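Local coordinates for aromatic amino acid aminotransferase I (Candida albicans WO-1, PDB 6HNU), which probably transfers the amino group of aromatic L-amino acids to 2-oxoglutarate, using pyridoxal 5'-phosphate as cofactor, at residues I213-S225 / N386-L398. Residues are numbered along the deposited sequence; the frame is centred on the assembly and turned at random.
Sequences ICTGQNPTGSSLS and NPPVAGMFFTVTL. With PLP (pyridoxal-5'-phosphate), chain I.
Asn218 carries its amide anti to the backbone N (chi1 180°), and Phe393 swings its ring anti to the carbonyl carbon (chi1 -59°), which brings the Asn218 amide to Phe393 CE2 beside the cofactor. The fold is that of a class-I PLP-dependent aminotransferase. Here the Asn-Pro loop after strand 209-212 of the large mixed sheet, with a cis peptide before Pro219, packs on strand 393-399 of the smaller antiparallel sheet and the loop leading into it. Phe393 CE2 lies 3.6 Å from Asn218 CG, with the two planes 30° apart. The CG of Met392 covers one ring face over its centre. Arg463 holds Asn218 OD1 by a hydrogen bond, which helps fix the amide rotation. Asn218 ND2 donates to PLP O3 at 3.2 Å in a nearly straight bond.

Elsewhere the backbones come very close. Gly216 CA sits 3.8 Å from Gly391 CA, and the two glycine backbones meet directly. Ala390 CB fits against Thr215 CG2 and Ser223 OG. Ser223 OG also accepts from Gly216 N, a bond within the loop. Waters join the segments. One donates to Gly216 O and accepts from Met392 N. Another donates to Gly221 O at 2.6 Å and accepts from Val389 N at 3.0 Å.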
ATOM      1  N   ILE B 213       6.404 -20.833  -0.259  1.00 14.34           N
ATOM      2  CA  ILE B 213       7.440 -20.108  -1.041  1.00 15.53           C
ATOM      3  C   ILE B 213       8.192 -21.189  -1.802  1.00 15.25           C
ATOM      4  O   ILE B 213       9.280 -21.604  -1.354  1.00 14.08           O
ATOM      5  CB  ILE B 213       8.322 -19.286  -0.087  1.00 15.27           C
ATOM      6  CG1 ILE B 213       7.482 -18.483   0.905  1.00 16.27           C
ATOM      7  CG2 ILE B 213       9.262 -18.404  -0.876  1.00 15.65           C
ATOM      8  CD1 ILE B 213       8.203 -18.079   2.175  1.00 17.68           C
ATOM      9  N   CYS B 214       7.629 -21.665  -2.917  1.00 15.04           N
ATOM     10  CA  CYS B 214       7.990 -22.997  -3.397  1.00 15.44           C
ATOM     11  C   CYS B 214       9.297 -22.949  -4.198  1.00 15.14           C
ATOM     12  O   CYS B 214       9.874 -24.010  -4.363  1.00 17.15           O
ATOM     13  CB  CYS B 214       6.833 -23.642  -4.131  1.00 16.45           C
ATOM     14  SG  CYS B 214       6.043 -22.587  -5.359  1.00 17.13           S
ATOM     15  N   THR B 215       9.725 -21.782  -4.681  1.00 15.33           N
ATOM     16  CA  THR B 215      10.983 -21.592  -5.442  1.00 15.13           C
ATOM     17  C   THR B 215      11.974 -20.746  -4.641  1.00 15.11           C
ATOM     18  O   THR B 215      11.714 -19.547  -4.419  1.00 16.45           O
ATOM     19  CB  THR B 215      10.721 -20.986  -6.825  1.00 16.08           C
ATOM     20  OG1 THR B 215       9.629 -21.702  -7.411  1.00 16.42           O
ATOM     21  CG2 THR B 215      11.939 -21.072  -7.716  1.00 15.68           C
ATOM     22  N   GLY B 216      13.106 -21.316  -4.227  1.00 15.13           N
ATOM     23  CA  GLY B 216      14.090 -20.544  -3.444  1.00 14.69           C
ATOM     24  C   GLY B 216      13.527 -20.248  -2.056  1.00 14.01           C
ATOM     25  O   GLY B 216      13.626 -19.066  -1.570  1.00 15.19           O
ATOM     26  N   GLN B 217      12.828 -21.234  -1.511  1.00 15.42           N
ATOM     27  CA  GLN B 217      12.069 -21.187  -0.238  1.00 16.14           C
ATOM     28  C   GLN B 217      12.899 -20.441   0.818  1.00 16.99           C
ATOM     29  O   GLN B 217      14.095 -20.678   0.901  1.00 17.09           O
ATOM     30  CB  GLN B 217      11.765 -22.597   0.230  1.00 16.24           C
ATOM     31  CG  GLN B 217      10.616 -22.757   1.211  1.00 16.11           C
ATOM     32  CD  GLN B 217      10.946 -22.477   2.664  1.00 16.75           C
ATOM     33  OE1 GLN B 217      12.095 -22.570   3.104  1.00 15.22           O
ATOM     34  NE2 GLN B 217       9.914 -22.111   3.415  1.00 16.14           N
ATOM     35  N   ASN B 218      12.265 -19.516   1.551  1.00 17.54           N
ATOM     36  CA  ASN B 218      12.909 -18.745   2.639  1.00 15.14           C
ATOM     37  C   ASN B 218      12.451 -19.377   3.955  1.00 14.29           C
ATOM     38  O   ASN B 218      11.259 -19.282   4.265  1.00 13.63           O
ATOM     39  CB  ASN B 218      12.509 -17.277   2.518  1.00 16.17           C
ATOM     40  CG  ASN B 218      13.095 -16.367   3.571  1.00 17.16           C
ATOM     41  OD1 ASN B 218      13.929 -16.780   4.368  1.00 19.25           O
ATOM     42  ND2 ASN B 218      12.715 -15.104   3.538  1.00 17.68           N
ATOM     43  N   PRO B 219      13.326 -19.962   4.815  1.00 13.57           N
ATOM     44  CA  PRO B 219      14.792 -19.888   4.756  1.00 13.93           C
ATOM     45  C   PRO B 219      15.611 -21.062   4.191  1.00 15.24           C
ATOM     46  O   PRO B 219      16.815 -20.944   4.160  1.00 16.72           O
ATOM     47  CB  PRO B 219      15.089 -19.897   6.277  1.00 13.66           C
ATOM     48  CG  PRO B 219      14.155 -20.921   6.803  1.00 13.49           C
ATOM     49  CD  PRO B 219      12.890 -20.644   6.045  1.00 13.93           C
ATOM     50  N   THR B 220      14.974 -22.146   3.770  1.00 17.23           N
ATOM     51  CA  THR B 220      15.636 -23.460   3.511  1.00 19.14           C
ATOM     52  C   THR B 220      16.459 -23.404   2.220  1.00 21.16           C
ATOM     53  O   THR B 220      17.465 -24.125   2.142  1.00 19.13           O
ATOM     54  CB  THR B 220      14.652 -24.621   3.517  1.00 18.45           C
ATOM     55  OG1 THR B 220      13.776 -24.437   2.394  1.00 16.86           O
ATOM     56  CG2 THR B 220      13.892 -24.732   4.818  1.00 17.96           C
ATOM     57  N   GLY B 221      16.134 -22.509   1.286  1.00 20.00           N
ATOM     58  CA  GLY B 221      16.826 -22.464  -0.014  1.00 19.33           C
ATOM     59  C   GLY B 221      16.413 -23.664  -0.849  1.00 19.28           C
ATOM     60  O   GLY B 221      16.955 -23.857  -1.952  1.00 19.95           O
ATOM     61  N   SER B 222      15.410 -24.411  -0.393  1.00 19.72           N
ATOM     62  CA  SER B 222      14.845 -25.566  -1.112  1.00 18.79           C
ATOM     63  C   SER B 222      13.933 -25.091  -2.276  1.00 19.40           C
ATOM     64  O   SER B 222      13.400 -23.979  -2.272  1.00 18.67           O
ATOM     65  CB  SER B 222      14.121 -26.483  -0.125  1.00 19.59           C
ATOM     66  OG  SER B 222      12.874 -25.942   0.252  1.00 19.64           O
ATOM     67  N   SER B 223      13.714 -25.904  -3.283  1.00 17.88           N
ATOM     68  CA  SER B 223      12.675 -25.602  -4.303  1.00 18.75           C
ATOM     69  C   SER B 223      11.880 -26.870  -4.535  1.00 20.46           C
ATOM     70  O   SER B 223      12.521 -27.931  -4.739  1.00 24.22           O
ATOM     71  CB  SER B 223      13.268 -25.083  -5.612  1.00 16.98           C
ATOM     72  OG  SER B 223      14.139 -24.002  -5.433  1.00 16.83           O
ATOM     73  N   LEU B 224      10.558 -26.825  -4.472  1.00 19.88           N
ATOM     74  CA  LEU B 224       9.780 -28.058  -4.725  1.00 19.58           C
ATOM     75  C   LEU B 224       9.981 -28.495  -6.170  1.00 20.66           C
ATOM     76  O   LEU B 224       9.840 -27.661  -7.096  1.00 18.13           O
ATOM     77  CB  LEU B 224       8.309 -27.815  -4.434  1.00 19.56           C
ATOM     78  CG  LEU B 224       7.988 -27.657  -2.954  1.00 19.33           C
ATOM     79  CD1 LEU B 224       6.536 -27.229  -2.800  1.00 20.36           C
ATOM     80  CD2 LEU B 224       8.241 -28.963  -2.221  1.00 17.56           C
ATOM     81  N   SER B 225      10.337 -29.768  -6.344  1.00 20.40           N
ATOM     82  CA  SER B 225      10.443 -30.435  -7.669  1.00 19.95           C
ATOM     83  C   SER B 225       9.086 -30.412  -8.375  1.00 19.46           C
ATOM     84  O   SER B 225       8.014 -30.309  -7.712  1.00 18.00           O
ATOM     85  CB  SER B 225      10.929 -31.862  -7.477  1.00 19.15           C
ATOM     86  OG  SER B 225       9.876 -32.641  -6.916  1.00 15.28           O
ATOM     87  N   ASN B 386      22.641 -28.833   1.029  1.00 32.23           N
ATOM     88  CA  ASN B 386      21.864 -29.065  -0.218  1.00 33.26           C
ATOM     89  C   ASN B 386      22.188 -27.868  -1.105  1.00 31.78           C
ATOM     90  O   ASN B 386      21.835 -26.753  -0.741  1.00 33.77           O
ATOM     91  CB  ASN B 386      20.373 -29.205   0.131  1.00 35.22           C
ATOM     92  CG  ASN B 386      19.434 -29.260  -1.063  1.00 38.94           C
ATOM     93  OD1 ASN B 386      19.784 -29.836  -2.081  1.00 34.93           O
ATOM     94  ND2 ASN B 386      18.240 -28.671  -0.957  1.00 37.45           N
ATOM     95  N   PRO B 387      22.902 -28.005  -2.243  1.00 29.89           N
ATOM     96  CA  PRO B 387      23.126 -26.867  -3.133  1.00 29.55           C
ATOM     97  C   PRO B 387      21.770 -26.413  -3.679  1.00 25.63           C
ATOM     98  O   PRO B 387      21.039 -27.229  -4.227  1.00 28.14           O
ATOM     99  CB  PRO B 387      23.992 -27.424  -4.273  1.00 31.02           C
ATOM    100  CG  PRO B 387      24.537 -28.711  -3.723  1.00 31.22           C
ATOM    101  CD  PRO B 387      23.456 -29.243  -2.801  1.00 33.12           C
ATOM    102  N   PRO B 388      21.370 -25.135  -3.511  1.00 22.54           N
ATOM    103  CA  PRO B 388      20.106 -24.658  -4.074  1.00 22.91           C
ATOM    104  C   PRO B 388      20.093 -24.689  -5.614  1.00 21.44           C
ATOM    105  O   PRO B 388      21.113 -24.456  -6.227  1.00 21.40           O
ATOM    106  CB  PRO B 388      20.001 -23.188  -3.630  1.00 22.61           C
ATOM    107  CG  PRO B 388      21.031 -23.023  -2.541  1.00 24.49           C
ATOM    108  CD  PRO B 388      22.074 -24.094  -2.774  1.00 20.68           C
ATOM    109  N   VAL B 389      18.933 -24.994  -6.180  1.00 21.51           N
ATOM    110  CA  VAL B 389      18.613 -24.830  -7.633  1.00 21.59           C
ATOM    111  C   VAL B 389      17.932 -23.479  -7.899  1.00 21.26           C
ATOM    112  O   VAL B 389      17.786 -23.141  -9.093  1.00 20.94           O
ATOM    113  CB  VAL B 389      17.721 -25.967  -8.139  1.00 25.05           C
ATOM    114  CG1 VAL B 389      18.356 -27.343  -7.906  1.00 29.96           C
ATOM    115  CG2 VAL B 389      16.323 -25.895  -7.550  1.00 25.57           C
ATOM    116  N   ALA B 390      17.517 -22.729  -6.866  1.00 19.37           N
ATOM    117  CA  ALA B 390      16.862 -21.409  -7.040  1.00 19.64           C
ATOM    118  C   ALA B 390      17.003 -20.572  -5.779  1.00 20.05           C
ATOM    119  O   ALA B 390      17.154 -21.127  -4.697  1.00 21.28           O
ATOM    120  CB  ALA B 390      15.408 -21.590  -7.407  1.00 18.25           C
ATOM    121  N   GLY B 391      16.986 -19.267  -5.928  1.00 19.26           N
ATOM    122  CA  GLY B 391      16.871 -18.349  -4.786  1.00 19.79           C
ATOM    123  C   GLY B 391      18.175 -17.688  -4.400  1.00 18.55           C
ATOM    124  O   GLY B 391      19.194 -17.834  -5.131  1.00 17.48           O
ATOM    125  N   MET B 392      18.135 -16.938  -3.296  1.00 18.86           N
ATOM    126  CA  MET B 392      19.278 -16.144  -2.811  1.00 19.48           C
ATOM    127  C   MET B 392      19.879 -16.795  -1.562  1.00 18.95           C
ATOM    128  O   MET B 392      20.915 -16.313  -1.113  1.00 21.19           O
ATOM    129  CB  MET B 392      18.893 -14.687  -2.543  1.00 22.09           C
ATOM    130  CG  MET B 392      17.774 -14.493  -1.551  1.00 22.63           C
ATOM    131  SD  MET B 392      17.543 -12.760  -1.192  1.00 24.31           S
ATOM    132  CE  MET B 392      17.493 -12.046  -2.831  1.00 24.16           C
ATOM    133  N   PHE B 393      19.310 -17.882  -1.082  1.00 17.91           N
ATOM    134  CA  PHE B 393      19.702 -18.466   0.227  1.00 19.12           C
ATOM    135  C   PHE B 393      20.362 -19.823   0.066  1.00 20.54           C
ATOM    136  O   PHE B 393      20.006 -20.634  -0.805  1.00 22.49           O
ATOM    137  CB  PHE B 393      18.477 -18.617   1.122  1.00 17.96           C
ATOM    138  CG  PHE B 393      17.786 -17.305   1.388  1.00 17.69           C
ATOM    139  CD1 PHE B 393      18.437 -16.287   2.059  1.00 18.09           C
ATOM    140  CD2 PHE B 393      16.455 -17.120   1.013  1.00 18.14           C
ATOM    141  CE1 PHE B 393      17.780 -15.094   2.343  1.00 18.47           C
ATOM    142  CE2 PHE B 393      15.814 -15.926   1.295  1.00 17.88           C
ATOM    143  CZ  PHE B 393      16.482 -14.909   1.925  1.00 18.44           C
ATOM    144  N   PHE B 394      21.322 -20.069   0.954  1.00 22.86           N
ATOM    145  CA  PHE B 394      21.948 -21.393   1.155  1.00 20.78           C
ATOM    146  C   PHE B 394      21.770 -21.763   2.630  1.00 20.20           C
ATOM    147  O   PHE B 394      21.561 -20.880   3.442  1.00 18.48           O
ATOM    148  CB  PHE B 394      23.428 -21.353   0.752  1.00 22.76           C
ATOM    149  CG  PHE B 394      24.333 -20.483   1.577  1.00 23.14           C
ATOM    150  CD1 PHE B 394      24.969 -20.994   2.698  1.00 24.94           C
ATOM    151  CD2 PHE B 394      24.554 -19.161   1.242  1.00 24.73           C
ATOM    152  CE1 PHE B 394      25.795 -20.187   3.452  1.00 25.31           C
ATOM    153  CE2 PHE B 394      25.385 -18.358   2.000  1.00 27.18           C
ATOM    154  CZ  PHE B 394      26.005 -18.874   3.113  1.00 26.05           C
ATOM    155  N   THR B 395      21.754 -23.041   2.938  1.00 19.77           N
ATOM    156  CA  THR B 395      21.739 -23.500   4.347  1.00 21.82           C
ATOM    157  C   THR B 395      22.883 -24.476   4.617  1.00 24.71           C
ATOM    158  O   THR B 395      23.288 -25.234   3.705  1.00 22.30           O
ATOM    159  CB  THR B 395      20.383 -24.069   4.732  1.00 20.71           C
ATOM    160  OG1 THR B 395      20.064 -25.156   3.858  1.00 21.77           O
ATOM    161  CG2 THR B 395      19.342 -22.978   4.711  1.00 20.52           C
ATOM    162  N   VAL B 396      23.387 -24.413   5.857  1.00 23.57           N
ATOM    163  CA  VAL B 396      24.286 -25.449   6.417  1.00 22.97           C
ATOM    164  C   VAL B 396      23.544 -26.132   7.557  1.00 21.54           C
ATOM    165  O   VAL B 396      23.120 -25.413   8.449  1.00 23.23           O
ATOM    166  CB  VAL B 396      25.584 -24.820   6.909  1.00 25.09           C
ATOM    167  CG1 VAL B 396      26.504 -25.890   7.466  1.00 26.82           C
ATOM    168  CG2 VAL B 396      26.256 -24.028   5.812  1.00 28.11           C
ATOM    169  N   THR B 397      23.383 -27.446   7.494  1.00 21.58           N
ATOM    170  CA  THR B 397      22.752 -28.289   8.541  1.00 22.78           C
ATOM    171  C   THR B 397      23.882 -28.851   9.427  1.00 25.32           C
ATOM    172  O   THR B 397      24.984 -29.178   8.877  1.00 24.44           O
ATOM    173  CB  THR B 397      21.838 -29.316   7.884  1.00 23.02           C
ATOM    174  OG1 THR B 397      20.740 -28.614   7.302  1.00 21.33           O
ATOM    175  CG2 THR B 397      21.280 -30.367   8.824  1.00 23.26           C
ATOM    176  N   LEU B 398      23.680 -28.870  10.750  1.00 25.52           N
ATOM    177  CA  LEU B 398      24.675 -29.396  11.733  1.00 23.17           C
ATOM    178  C   LEU B 398      23.976 -30.422  12.623  1.00 23.07           C
ATOM    179  O   LEU B 398      22.799 -30.255  12.908  1.00 20.11           O
ATOM    180  CB  LEU B 398      25.289 -28.256  12.564  1.00 23.47           C
ATOM    181  CG  LEU B 398      25.936 -27.087  11.824  1.00 24.50           C
ATOM    182  CD1 LEU B 398      26.343 -25.977  12.785  1.00 26.31           C
ATOM    183  CD2 LEU B 398      27.152 -27.520  11.016  1.00 26.99           C
TER
HETATM  184  N1  PLP I 502       7.520 -12.982   0.379  1.00 25.81           N
HETATM  185  C2  PLP I 502       8.618 -13.651   0.741  1.00 23.33           C
HETATM  186  C2A PLP I 502       8.501 -15.102   1.050  1.00 26.54           C
HETATM  187  C3  PLP I 502       9.854 -13.016   0.839  1.00 24.00           C
HETATM  188  O3  PLP I 502      10.923 -13.745   1.282  1.00 21.64           O
HETATM  189  C4  PLP I 502       9.932 -11.635   0.565  1.00 25.89           C
HETATM  190  C4A PLP I 502      11.212 -10.942   0.692  1.00 29.74           C
HETATM  191  C5  PLP I 502       8.779 -10.957   0.150  1.00 23.78           C
HETATM  192  C6  PLP I 502       7.603 -11.663   0.100  1.00 25.06           C
HETATM  193  C5A PLP I 502       8.775  -9.467  -0.088  1.00 24.67           C
HETATM  194  O4P PLP I 502       8.095  -9.142  -1.331  1.00 21.78           O
HETATM  195  P   PLP I 502       7.802  -7.699  -1.807  1.00 20.55           P
HETATM  196  O1P PLP I 502       7.242  -7.964  -3.186  1.00 19.56           O
HETATM  197  O2P PLP I 502       9.159  -6.941  -1.799  1.00 18.46           O
HETATM  198  O3P PLP I 502       6.799  -7.083  -0.834  1.00 19.83           O
HETATM  199  O   HOH W   1      15.396 -17.240  -2.174  1.00 17.03           O
HETATM  200  O   HOH W   2      19.439 -25.271   0.893  1.00 36.31           O
HETATM  201  O   HOH W   3      16.567 -24.929  -4.328  1.00 21.55           O